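Local structure of uncharacterized protein SP1917 (Streptococcus pneumoniae, 3C9P) at residues 42-46 with 47-51; 78-82 with 83-87; 90-93 with 94-98; 108-112 with 113-117. The protein is of unknown function, a small, mainly helical single-chain protein of the bacterial DUF2200 family. All blocks are in the same frame, centred on the assembly; numbering follows the deposited sequence. Where two conformers were deposited one is given.

Contact 1 (42-46 with 47-51); sequences TGYEV and SDVLA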
loop_
_atom_site.group_PDB
_atom_site.type_symbol
_atom_site.label_atom_id
_atom_site.label_comp_id
_atom_site.label_asym_id
_atom_site.label_seq_id
_atom_site.Cartn_x
_atom_site.Cartn_y
_atom_site.Cartn_z
ATOM N N THR A 42 -2.318 -3.195 6.399
ATOM C CA THR A 42 -1.220 -3.778 7.160
ATOM C C THR A 42 -1.519 -3.988 8.648
ATOM O O THR A 42 -0.849 -4.780 9.295
ATOM C CB THR A 42 0.016 -2.872 7.061
ATOM O OG1 THR A 42 -0.327 -1.613 7.623
ATOM C CG2 THR A 42 0.458 -2.681 5.586
ATOM N N GLY A 43 -2.494 -3.275 9.200
ATOM C CA GLY A 43 -2.740 -3.317 10.643
ATOM C C GLY A 43 -1.925 -2.303 11.448
ATOM O O GLY A 43 -2.155 -2.139 12.639
ATOM N N TYR A 44 -0.962 -1.631 10.814
ATOM C CA TYR A 44 -0.250 -0.502 11.445
ATOM C C TYR A 44 -1.250 0.615 11.734
ATOM O O TYR A 44 -2.130 0.869 10.901
ATOM C CB TYR A 44 0.761 0.086 10.471
ATOM C CG TYR A 44 2.078 -0.644 10.351
ATOM C CD1 TYR A 44 2.928 -0.799 11.444
ATOM C CD2 TYR A 44 2.506 -1.111 9.108
ATOM C CE1 TYR A 44 4.184 -1.455 11.297
ATOM C CE2 TYR A 44 3.727 -1.750 8.954
ATOM C CZ TYR A 44 4.557 -1.928 10.051
ATOM O OH TYR A 44 5.783 -2.536 9.851
ATOM N N GLU A 45 -1.107 1.266 12.893
ATOM C CA GLU A 45 -1.854 2.497 13.208
ATOM C C GLU A 45 -1.300 3.589 12.302
ATOM O O GLU A 45 -0.147 3.529 11.921
ATOM C CB GLU A 45 -1.674 2.912 14.674
ATOM C CG GLU A 45 -2.277 1.949 15.716
ATOM C CD GLU A 45 -3.751 1.596 15.461
ATOM O OE1 GLU A 45 -4.556 2.506 15.167
ATOM O OE2 GLU A 45 -4.111 0.389 15.546
ATOM N N VAL A 46 -2.124 4.552 11.905
ATOM C CA VAL A 46 -1.620 5.664 11.100
ATOM C C VAL A 46 -0.397 6.292 11.775
ATOM O O VAL A 46 0.583 6.629 11.096
ATOM C CB VAL A 46 -2.724 6.722 10.869
ATOM C CG1 VAL A 46 -2.126 8.062 10.316
ATOM C CG2 VAL A 46 -3.772 6.135 9.943
ATOM N N SER A 47 -0.428 6.409 13.106
ATOM C CA SER A 47 0.692 7.029 13.818
ATOM C C SER A 47 1.965 6.192 13.682
ATOM O O SER A 47 3.062 6.757 13.674
ATOM C CB SER A 47 0.390 7.283 15.300
ATOM O OG SER A 47 0.012 6.069 15.950
ATOM N N ASP A 48 1.802 4.860 13.605
ATOM C CA ASP A 48 2.909 3.932 13.330
ATOM C C ASP A 48 3.519 4.200 11.956
ATOM O O ASP A 48 4.744 4.276 11.793
ATOM C CB ASP A 48 2.406 2.484 13.354
ATOM C CG ASP A 48 2.032 2.004 14.748
ATOM O OD1 ASP A 48 2.534 2.573 15.727
ATOM O OD2 ASP A 48 1.249 1.026 14.837
ATOM N N VAL A 49 2.661 4.328 10.957
ATOM C CA VAL A 49 3.132 4.606 9.589
ATOM C C VAL A 49 3.943 5.917 9.558
ATOM O O VAL A 49 5.071 5.959 9.033
ATOM C CB VAL A 49 1.959 4.678 8.609
ATOM C CG1 VAL A 49 2.447 5.056 7.195
ATOM C CG2 VAL A 49 1.158 3.325 8.596
ATOM N N LEU A 50 3.395 6.966 10.177
ATOM C CA LEU A 50 4.066 8.261 10.232
ATOM C C LEU A 50 5.377 8.216 11.013
ATOM O O LEU A 50 6.340 8.880 10.640
ATOM C CB LEU A 50 3.115 9.331 10.815
ATOM C CG LEU A 50 1.908 9.637 9.919
ATOM C CD1 LEU A 50 1.095 10.742 10.520
ATOM C CD2 LEU A 50 2.324 9.999 8.482
ATOM N N ALA A 51 5.422 7.425 12.087
ATOM C CA ALA A 51 6.657 7.289 12.875
ATOM C C ALA A 51 7.787 6.707 12.010
ATOM O O ALA A 51 8.952 7.116 12.139
ATOM C CB ALA A 51 6.413 6.434 14.144
#

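Contact 2 (78-82 with 83-87); sequences GKICG and VRIEE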
loop_
_atom_site.group_PDB
_atom_site.type_symbol
_atom_site.label_atom_id
_atom_site.label_comp_id
_atom_site.label_asym_id
_atom_site.label_seq_id
_atom_site.Cartn_x
_atom_site.Cartn_y
_atom_site.Cartn_z
ATOM N N GLY A 78 -6.475 -8.152 -9.760
ATOM C CA GLY A 78 -6.339 -7.330 -10.966
ATOM C C GLY A 78 -4.901 -6.936 -11.226
ATOM O O GLY A 78 -3.986 -7.448 -10.584
ATOM N N LYS A 79 -4.712 -5.997 -12.141
ATOM C CA LYS A 79 -3.396 -5.647 -12.654
ATOM C C LYS A 79 -2.897 -4.372 -12.012
ATOM O O LYS A 79 -3.673 -3.458 -11.742
ATOM C CB LYS A 79 -3.444 -5.425 -14.169
ATOM C CG LYS A 79 -3.748 -6.651 -15.017
ATOM C CD LYS A 79 -2.618 -7.634 -14.987
ATOM C CE LYS A 79 -1.822 -7.635 -16.276
ATOM N NZ LYS A 79 -1.175 -8.982 -16.441
ATOM N N ILE A 80 -1.592 -4.314 -11.788
ATOM C CA ILE A 80 -0.935 -3.101 -11.321
ATOM C C ILE A 80 0.538 -3.264 -11.653
ATOM O O ILE A 80 1.050 -4.385 -11.676
ATOM C CB ILE A 80 -1.198 -2.836 -9.787
ATOM C CG1 ILE A 80 -1.075 -1.350 -9.427
ATOM C CG2 ILE A 80 -0.335 -3.743 -8.887
ATOM C CD1 ILE A 80 -2.079 -0.426 -10.156
ATOM N N CYS A 81 1.212 -2.152 -11.946
ATOM C CA CYS A 81 2.641 -2.162 -12.285
ATOM C C CYS A 81 2.984 -3.244 -13.315
ATOM O O CYS A 81 4.078 -3.819 -13.267
ATOM C CB CYS A 81 3.498 -2.345 -11.022
ATOM S SG CYS A 81 3.120 -1.209 -9.638
ATOM N N GLY A 82 2.039 -3.552 -14.206
ATOM C CA GLY A 82 2.240 -4.531 -15.295
ATOM C C GLY A 82 1.893 -6.008 -15.062
ATOM O O GLY A 82 1.934 -6.816 -16.005
ATOM N N VAL A 83 1.548 -6.375 -13.818
ATOM C CA VAL A 83 1.396 -7.787 -13.453
ATOM C C VAL A 83 0.091 -8.078 -12.707
ATOM O O VAL A 83 -0.525 -7.180 -12.121
ATOM C CB VAL A 83 2.600 -8.321 -12.600
ATOM C CG1 VAL A 83 3.909 -8.335 -13.430
ATOM C CG2 VAL A 83 2.779 -7.509 -11.311
ATOM N N ARG A 84 -0.319 -9.344 -12.726
ATOM C CA ARG A 84 -1.543 -9.746 -12.040
ATOM C C ARG A 84 -1.258 -10.027 -10.565
ATOM O O ARG A 84 -0.486 -10.940 -10.242
ATOM C CB ARG A 84 -2.149 -10.960 -12.726
ATOM C CG ARG A 84 -3.556 -11.171 -12.353
ATOM C CD ARG A 84 -4.294 -12.082 -13.339
ATOM N NE ARG A 84 -4.606 -11.441 -14.617
ATOM C CZ ARG A 84 -5.513 -10.482 -14.798
ATOM N NH1 ARG A 84 -6.211 -9.996 -13.775
ATOM N NH2 ARG A 84 -5.707 -9.991 -16.017
ATOM N N ILE A 85 -1.915 -9.272 -9.677
ATOM C CA ILE A 85 -1.563 -9.262 -8.246
ATOM C C ILE A 85 -1.740 -10.636 -7.630
ATOM O O ILE A 85 -0.839 -11.153 -6.960
ATOM C CB ILE A 85 -2.406 -8.217 -7.485
ATOM C CG1 ILE A 85 -1.970 -6.792 -7.858
ATOM C CG2 ILE A 85 -2.310 -8.407 -5.961
ATOM C CD1 ILE A 85 -3.127 -5.765 -7.693
ATOM N N GLU A 86 -2.890 -11.247 -7.906
ATOM C CA GLU A 86 -3.206 -12.573 -7.378
ATOM C C GLU A 86 -2.277 -13.705 -7.892
ATOM O O GLU A 86 -2.254 -14.786 -7.315
ATOM C CB GLU A 86 -4.671 -12.930 -7.638
ATOM C CG GLU A 86 -5.011 -13.039 -9.127
ATOM C CD GLU A 86 -5.541 -11.734 -9.721
ATOM O OE1 GLU A 86 -5.155 -10.640 -9.262
ATOM O OE2 GLU A 86 -6.344 -11.800 -10.674
ATOM N N GLU A 87 -1.509 -13.439 -8.948
ATOM C CA GLU A 87 -0.558 -14.416 -9.498
ATOM C C GLU A 87 0.890 -14.166 -9.104
ATOM O O GLU A 87 1.795 -14.858 -9.592
ATOM C CB GLU A 87 -0.684 -14.455 -11.026
ATOM C CG GLU A 87 -1.983 -15.119 -11.444
ATOM C CD GLU A 87 -2.255 -15.044 -12.935
ATOM O OE1 GLU A 87 -1.357 -14.640 -13.717
ATOM O OE2 GLU A 87 -3.389 -15.403 -13.316
HETATM O O HOH W 1 -2.978 -11.762 -16.777
#

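Contact 3 (90-93 with 94-98); sequences DPLM and QEIRR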
loop_
_atom_site.group_PDB
_atom_site.type_symbol
_atom_site.label_atom_id
_atom_site.label_comp_id
_atom_site.label_asym_id
_atom_site.label_seq_id
_atom_site.Cartn_x
_atom_site.Cartn_y
_atom_site.Cartn_z
ATOM N N ASP A 90 6.006 -14.255 -5.083
ATOM C CA ASP A 90 6.705 -13.699 -3.942
ATOM C C ASP A 90 5.670 -13.023 -3.031
ATOM O O ASP A 90 5.044 -12.029 -3.441
ATOM C CB ASP A 90 7.707 -12.675 -4.469
ATOM C CG ASP A 90 8.608 -12.116 -3.390
ATOM O OD1 ASP A 90 8.235 -12.165 -2.198
ATOM O OD2 ASP A 90 9.693 -11.604 -3.763
ATOM N N PRO A 91 5.482 -13.558 -1.803
ATOM C CA PRO A 91 4.444 -13.068 -0.911
ATOM C C PRO A 91 4.658 -11.642 -0.445
ATOM O O PRO A 91 3.686 -10.927 -0.175
ATOM C CB PRO A 91 4.503 -14.033 0.296
ATOM C CG PRO A 91 5.815 -14.708 0.195
ATOM C CD PRO A 91 6.214 -14.704 -1.238
ATOM N N LEU A 92 5.919 -11.232 -0.332
ATOM C CA LEU A 92 6.208 -9.865 0.089
ATOM C C LEU A 92 5.846 -8.901 -1.033
ATOM O O LEU A 92 5.166 -7.910 -0.788
ATOM C CB LEU A 92 7.669 -9.690 0.507
ATOM C CG LEU A 92 8.083 -8.284 0.983
ATOM C CD1 LEU A 92 7.256 -7.833 2.188
ATOM C CD2 LEU A 92 9.579 -8.289 1.353
HETATM N N MSE A 93 6.301 -9.186 -2.255
HETATM C CA MSE A 93 5.930 -8.363 -3.401
HETATM C C MSE A 93 4.386 -8.319 -3.559
HETATM O O MSE A 93 3.822 -7.314 -3.985
HETATM C CB MSE A 93 6.579 -8.885 -4.678
HETATM C CG MSE A 93 6.424 -7.959 -5.916
HETATM SE SE MSE A 93 7.180 -6.154 -5.589
HETATM C CE MSE A 93 9.052 -6.568 -5.948
ATOM N N GLN A 94 3.712 -9.425 -3.255
ATOM C CA GLN A 94 2.266 -9.457 -3.431
ATOM C C GLN A 94 1.556 -8.439 -2.521
ATOM O O GLN A 94 0.658 -7.747 -2.990
ATOM C CB GLN A 94 1.726 -10.887 -3.297
ATOM C CG GLN A 94 0.273 -11.038 -3.628
ATOM C CD GLN A 94 -0.205 -12.483 -3.518
ATOM O OE1 GLN A 94 -0.115 -13.106 -2.459
ATOM N NE2 GLN A 94 -0.726 -13.013 -4.608
ATOM N N GLU A 95 1.977 -8.317 -1.257
ATOM C CA GLU A 95 1.412 -7.319 -0.318
ATOM C C GLU A 95 1.741 -5.899 -0.777
ATOM O O GLU A 95 0.910 -4.997 -0.680
ATOM C CB GLU A 95 1.927 -7.528 1.122
ATOM C CG GLU A 95 1.686 -8.943 1.726
ATOM C CD GLU A 95 0.213 -9.378 1.756
ATOM O OE1 GLU A 95 -0.662 -8.640 1.263
ATOM O OE2 GLU A 95 -0.068 -10.475 2.293
ATOM N N ILE A 96 2.962 -5.711 -1.271
ATOM C CA ILE A 96 3.412 -4.409 -1.770
ATOM C C ILE A 96 2.525 -3.984 -2.944
ATOM O O ILE A 96 2.092 -2.829 -3.020
ATOM C CB ILE A 96 4.902 -4.458 -2.182
ATOM C CG1 ILE A 96 5.784 -4.462 -0.915
ATOM C CG2 ILE A 96 5.275 -3.317 -3.177
ATOM C CD1 ILE A 96 7.336 -4.695 -1.148
ATOM N N ARG A 97 2.262 -4.917 -3.854
ATOM C CA ARG A 97 1.454 -4.616 -5.033
ATOM C C ARG A 97 -0.006 -4.415 -4.661
ATOM O O ARG A 97 -0.691 -3.644 -5.314
ATOM C CB ARG A 97 1.604 -5.688 -6.111
ATOM C CG ARG A 97 3.004 -5.713 -6.762
ATOM C CD ARG A 97 3.268 -4.386 -7.503
ATOM N NE ARG A 97 4.523 -4.419 -8.248
ATOM C CZ ARG A 97 5.544 -3.588 -8.059
ATOM N NH1 ARG A 97 5.489 -2.644 -7.140
ATOM N NH2 ARG A 97 6.629 -3.703 -8.808
ATOM N N ARG A 98 -0.479 -5.076 -3.605
ATOM C CA ARG A 98 -1.848 -4.788 -3.125
ATOM C C ARG A 98 -1.947 -3.344 -2.628
ATOM O O ARG A 98 -2.932 -2.650 -2.936
ATOM C CB ARG A 98 -2.290 -5.767 -2.033
ATOM C CG ARG A 98 -2.576 -7.158 -2.536
ATOM C CD ARG A 98 -2.819 -8.118 -1.386
ATOM N NE ARG A 98 -3.203 -9.431 -1.909
ATOM C CZ ARG A 98 -2.874 -10.605 -1.386
ATOM N NH1 ARG A 98 -2.109 -10.690 -0.303
ATOM N NH2 ARG A 98 -3.315 -11.711 -1.963
HETATM O O HOH W 2 0.918 -12.499 -0.138
#

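Contact 4 (108-112 with 113-117); sequences KGKTS and QQVLE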
loop_
_atom_site.group_PDB
_atom_site.type_symbol
_atom_site.label_atom_id
_atom_site.label_comp_id
_atom_site.label_asym_id
_atom_site.label_seq_id
_atom_site.Cartn_x
_atom_site.Cartn_y
_atom_site.Cartn_z
ATOM N N LYS A 108 -6.892 7.699 -8.808
ATOM C CA LYS A 108 -8.028 7.735 -9.686
ATOM C C LYS A 108 -9.282 8.380 -9.070
ATOM O O LYS A 108 -10.353 8.342 -9.672
ATOM C CB LYS A 108 -8.305 6.331 -10.212
ATOM C CG LYS A 108 -7.730 6.182 -11.564
ATOM C CD LYS A 108 -7.039 4.894 -11.806
ATOM C CE LYS A 108 -5.625 5.239 -12.158
ATOM N NZ LYS A 108 -5.157 4.435 -13.288
ATOM N N GLY A 109 -9.152 8.971 -7.884
ATOM C CA GLY A 109 -10.216 9.848 -7.373
ATOM C C GLY A 109 -11.144 9.233 -6.329
ATOM O O GLY A 109 -12.097 9.874 -5.874
ATOM N N LYS A 110 -10.884 8.003 -5.923
ATOM C CA LYS A 110 -11.662 7.428 -4.811
ATOM C C LYS A 110 -11.226 7.991 -3.458
ATOM O O LYS A 110 -10.050 8.314 -3.230
ATOM C CB LYS A 110 -11.550 5.896 -4.777
ATOM C CG LYS A 110 -11.934 5.206 -6.068
ATOM C CD LYS A 110 -13.404 5.388 -6.375
ATOM C CE LYS A 110 -13.836 4.444 -7.487
ATOM N NZ LYS A 110 -15.116 4.917 -8.104
ATOM N N THR A 111 -12.169 8.099 -2.532
ATOM C CA THR A 111 -11.761 8.433 -1.178
ATOM C C THR A 111 -11.288 7.135 -0.513
ATOM O O THR A 111 -11.508 6.025 -1.037
ATOM C CB THR A 111 -12.922 9.005 -0.368
ATOM O OG1 THR A 111 -13.914 7.989 -0.247
ATOM C CG2 THR A 111 -13.539 10.252 -1.063
ATOM N N SER A 112 -10.650 7.252 0.642
ATOM C CA SER A 112 -10.242 6.046 1.345
ATOM C C SER A 112 -11.455 5.253 1.798
ATOM O O SER A 112 -11.429 4.020 1.774
ATOM C CB SER A 112 -9.290 6.363 2.507
ATOM O OG SER A 112 -9.912 7.200 3.451
ATOM N N GLN A 113 -12.527 5.946 2.204
ATOM C CA GLN A 113 -13.797 5.292 2.557
ATOM C C GLN A 113 -14.320 4.442 1.383
ATOM O O GLN A 113 -14.716 3.273 1.548
ATOM C CB GLN A 113 -14.844 6.336 2.993
ATOM C CG GLN A 113 -16.184 5.751 3.460
ATOM C CD GLN A 113 -17.263 6.816 3.680
ATOM O OE1 GLN A 113 -16.972 8.014 3.772
ATOM N NE2 GLN A 113 -18.514 6.382 3.747
ATOM N N GLN A 114 -14.307 5.014 0.182
ATOM C CA GLN A 114 -14.748 4.253 -1.021
ATOM C C GLN A 114 -13.867 3.035 -1.339
ATOM O O GLN A 114 -14.349 1.976 -1.764
ATOM C CB GLN A 114 -14.797 5.168 -2.235
ATOM C CG GLN A 114 -16.006 6.127 -2.192
ATOM C CD GLN A 114 -15.947 7.183 -3.265
ATOM O OE1 GLN A 114 -14.875 7.701 -3.586
ATOM N NE2 GLN A 114 -17.110 7.516 -3.837
ATOM N N VAL A 115 -12.563 3.194 -1.140
ATOM C CA VAL A 115 -11.632 2.094 -1.328
ATOM C C VAL A 115 -11.878 0.946 -0.339
ATOM O O VAL A 115 -11.948 -0.221 -0.753
ATOM C CB VAL A 115 -10.170 2.596 -1.299
ATOM C CG1 VAL A 115 -9.200 1.422 -1.338
ATOM C CG2 VAL A 115 -9.944 3.498 -2.485
ATOM N N LEU A 116 -11.999 1.262 0.947
ATOM C CA LEU A 116 -12.324 0.260 1.950
ATOM C C LEU A 116 -13.677 -0.383 1.649
ATOM O O LEU A 116 -13.832 -1.600 1.757
ATOM C CB LEU A 116 -12.330 0.876 3.365
ATOM C CG LEU A 116 -11.038 0.794 4.207
ATOM C CD1 LEU A 116 -9.831 1.357 3.493
ATOM C CD2 LEU A 116 -11.230 1.472 5.617
ATOM N N GLU A 117 -14.657 0.437 1.257
ATOM C CA GLU A 117 -15.991 -0.089 0.960
ATOM C C GLU A 117 -15.953 -1.087 -0.192
ATOM O O GLU A 117 -16.710 -2.046 -0.201
ATOM C CB GLU A 117 -16.982 1.039 0.696
ATOM C CG GLU A 117 -17.448 1.689 2.000
ATOM C CD GLU A 117 -18.467 2.778 1.794
ATOM O OE1 GLU A 117 -19.079 2.819 0.706
ATOM O OE2 GLU A 117 -18.658 3.593 2.726
HETATM O O HOH W 3 -14.676 9.770 -5.562
HETATM O O HOH W 4 -16.357 8.785 0.619
#

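Contact 1 (42-46 with 47-51)
The Tyr44 ring is approached obliquely by the next helix: CD1 lies 3.8 Å from Asp48 CB, and the ring plane stands 77° from that of the Asp48 carboxylate. Against the same helix the Tyr44 CB rests 3.8 Å from Val49 CG2. The ring is also stacked with Phe62, whose carbonyl takes the hydroxyl in a hydrogen bond, and these two contacts probably limit the rotation of the ring. The motif is a short helix-to-helix connection: Gly43, with positive phi, leaves the helix 31-42, and Glu45 is the N-cap of helix 46-52. The Glu45 side chain does not cap its own helix. Instead the carboxylate of Asp48 folds back, CG lying beside the backbone N at chi1 -70°, and OD2 accepts from Glu45 N at 3.1 Å. The donor comes from above the carboxylate plane, 39° out of it. The carbonyl of Glu45, in the next peptide, receives Val49 N at 3.1 Å and, weakly and with a bent geometry, Asp48 N at 2.9 Å. Glu45 and Asp48 run side by side with OE2 and OD2 5.4 Å apart, a separation at which their like charges may disfavour each other slightly. On the inner side Val46 reaches helix 31-42, touching His35 and Ser39, while Val49 turns to Phe13 and Tyr17 of helix 13-26. Just ahead of the cap an ST turn tightens the chain, Tyr44 N donating to Thr42 OG1 at 3.3 Å.

Contact 2 (78-82 with 83-87)
Val83 faces Ile80 across a two-residue type I' turn, and the two form the hydrogen-bonded pair of a small antiparallel beta hairpin. Val83 N donates to Ile80 O at 3.0 Å, almost straight at 176° although the donor sits 46° above the carbonyl plane; Ile80 N returns a bond to Val83 O at 3.1 Å. Cys81 and Gly82 make the turn itself, and Cys81 O, buried by the contact, has no partner in the model. Gly78 supplies the far end of the ladder with both its backbone polar atoms. Its carbonyl receives Ile85 N at 2.9 Å, and its N donates to Glu86 OE1, also at 2.9 Å, on the syn lone pair. The other carboxylate oxygen of Glu86 forms a longer salt bridge, OE2 to Arg84 NH1 at 3.6 Å, so one acid ties the hairpin's open end to the Arg84 side chain. Arg84 pairs with Lys79 at the non-hydrogen-bonded position. Its chain bends at chi3, -74°, and the guanidinium presents a face to Lys79, whose CD lies 4.0 Å above the plane over its centre. At the guanidinium edge, in plane, a water accepts from Arg84 NE at 2.7 Å and weakly from Lys79 NZ; it probably eases the closeness of two like charges. On the face that carries Ile80 and Val83, Ile80 CG2 packs 3.6 Å from CG1 of Ile85, which follows the strand. The hairpin lies against helix 91-107: Cys81 touches Arg97 and Asp100, Ile85 touches Arg98, and Lys79 O accepts from Lys101 NZ.

Contact 3 (90-93 with 94-98)
Met93, present as selenomethionine, lies alongside Arg97 and pointing the same way, with SE 3.9 Å above the centre of the guanidinium plane. Its chain starts opposite the backbone N, chi1 -171°, then bends twice, which carries the selenium over the flat group. This is the tight side. SE is also 4.2 Å from Ile96 CG2, and Leu92 CG is 4.2 Å from Ile96 CD1; Phe63 of helix 59-64 covers Leu92 and Ile96, and Tyr9 meets Met93. The guanidinium thus has a soft, polarisable atom on one face while its polar rim is engaged by others, NH2 with Ala3 O and NH1 with Asp100. Also buried is the salt bridge in which Glu95 OE1 receives Arg98 NH1 at 3.0 Å, the acceptor lying in the guanidinium plane; Glu95 OE2 has Arg73 as a second partner. The segment is the first turns of helix 91-107, with Asp90 as N-cap: OD1 accepts from Leu92 N at 3.1 Å, 33° out of the carboxylate plane on the anti side, while OD2 is held by Tyr9 OH and Gln6 NE2. Asp90 also starts the helical ladder, its carbonyl receiving Gln94 N at 2.9 Å. The looser side begins at exposed Pro91, whose carbonyl takes a weak bond from Glu95 N. Here the extended Gln94 chain brings OE1 to a water at 2.6 Å that also lies 3.2 Å from Pro91 O; that water has more acceptors near it than protons to give, so its bonding is not fully settled. Gln94 NE2 probably donates to Ile85 O of the hairpin.

Contact 4 (108-112 with 113-117)
Gln114 OE1 is gripped by two donors: Thr111 N donates to it at 2.9 Å, in the carbonyl plane and on a lone pair, and a water donates at 2.9 Å. The reciprocal bond, Gln114 N to Thr111 OG1 at 3.0 Å, completes a capping box at the N-terminus of helix 112-119, with Thr111 as N-cap. The hydroxyl is placed for this by chi1 64°, which sets OG1 between the backbone N and the carbonyl carbon, while the extended Gln114 chain runs back past it to the Thr111 N-H. Just upstream, helix 91-107 ends in a Schellman motif: Gly109, with positive phi, is its C-prime residue, and Lys110 N and Gly109 N reach back to Trp105 O and Leu106 O. The water on Gln114 OE1 also donates to Gly109 O at 2.6 Å, linking the end of one helix to the cap of the next. Ser112 is buried toward helix 31-42, its hydroxyl bonded to Gln36, and its carbonyl accepts from Leu116 N at 2.9 Å. Val115 points inward against Leu102 and Trp105, and its CG2 rests 3.7 Å from Lys110 CB.

Overall arrangement
The four contacts come in series along one chain, each a continuous local stretch. Contacts 1, 3 and 4 mark helix starts, those of helices 46-52, 91-107 and 112-119, whereas contact 2 is the beta hairpin 79-84. Contacts 2 and 3 are neighbours, centres about 10 Å apart, and touch directly: Ile85 O probably bonds to Gln94 NE2, and Cys81 CB packs on Arg97 NE. Contact 1 lies across the chain's centre from contact 2, about 25 Å between centres, and contact 4 is about 20 Å from contact 3. Helix 91-107 spans that last gap; the hairpin region packs along it from Gln94 to Asp104, and helix 112-119 follows its end.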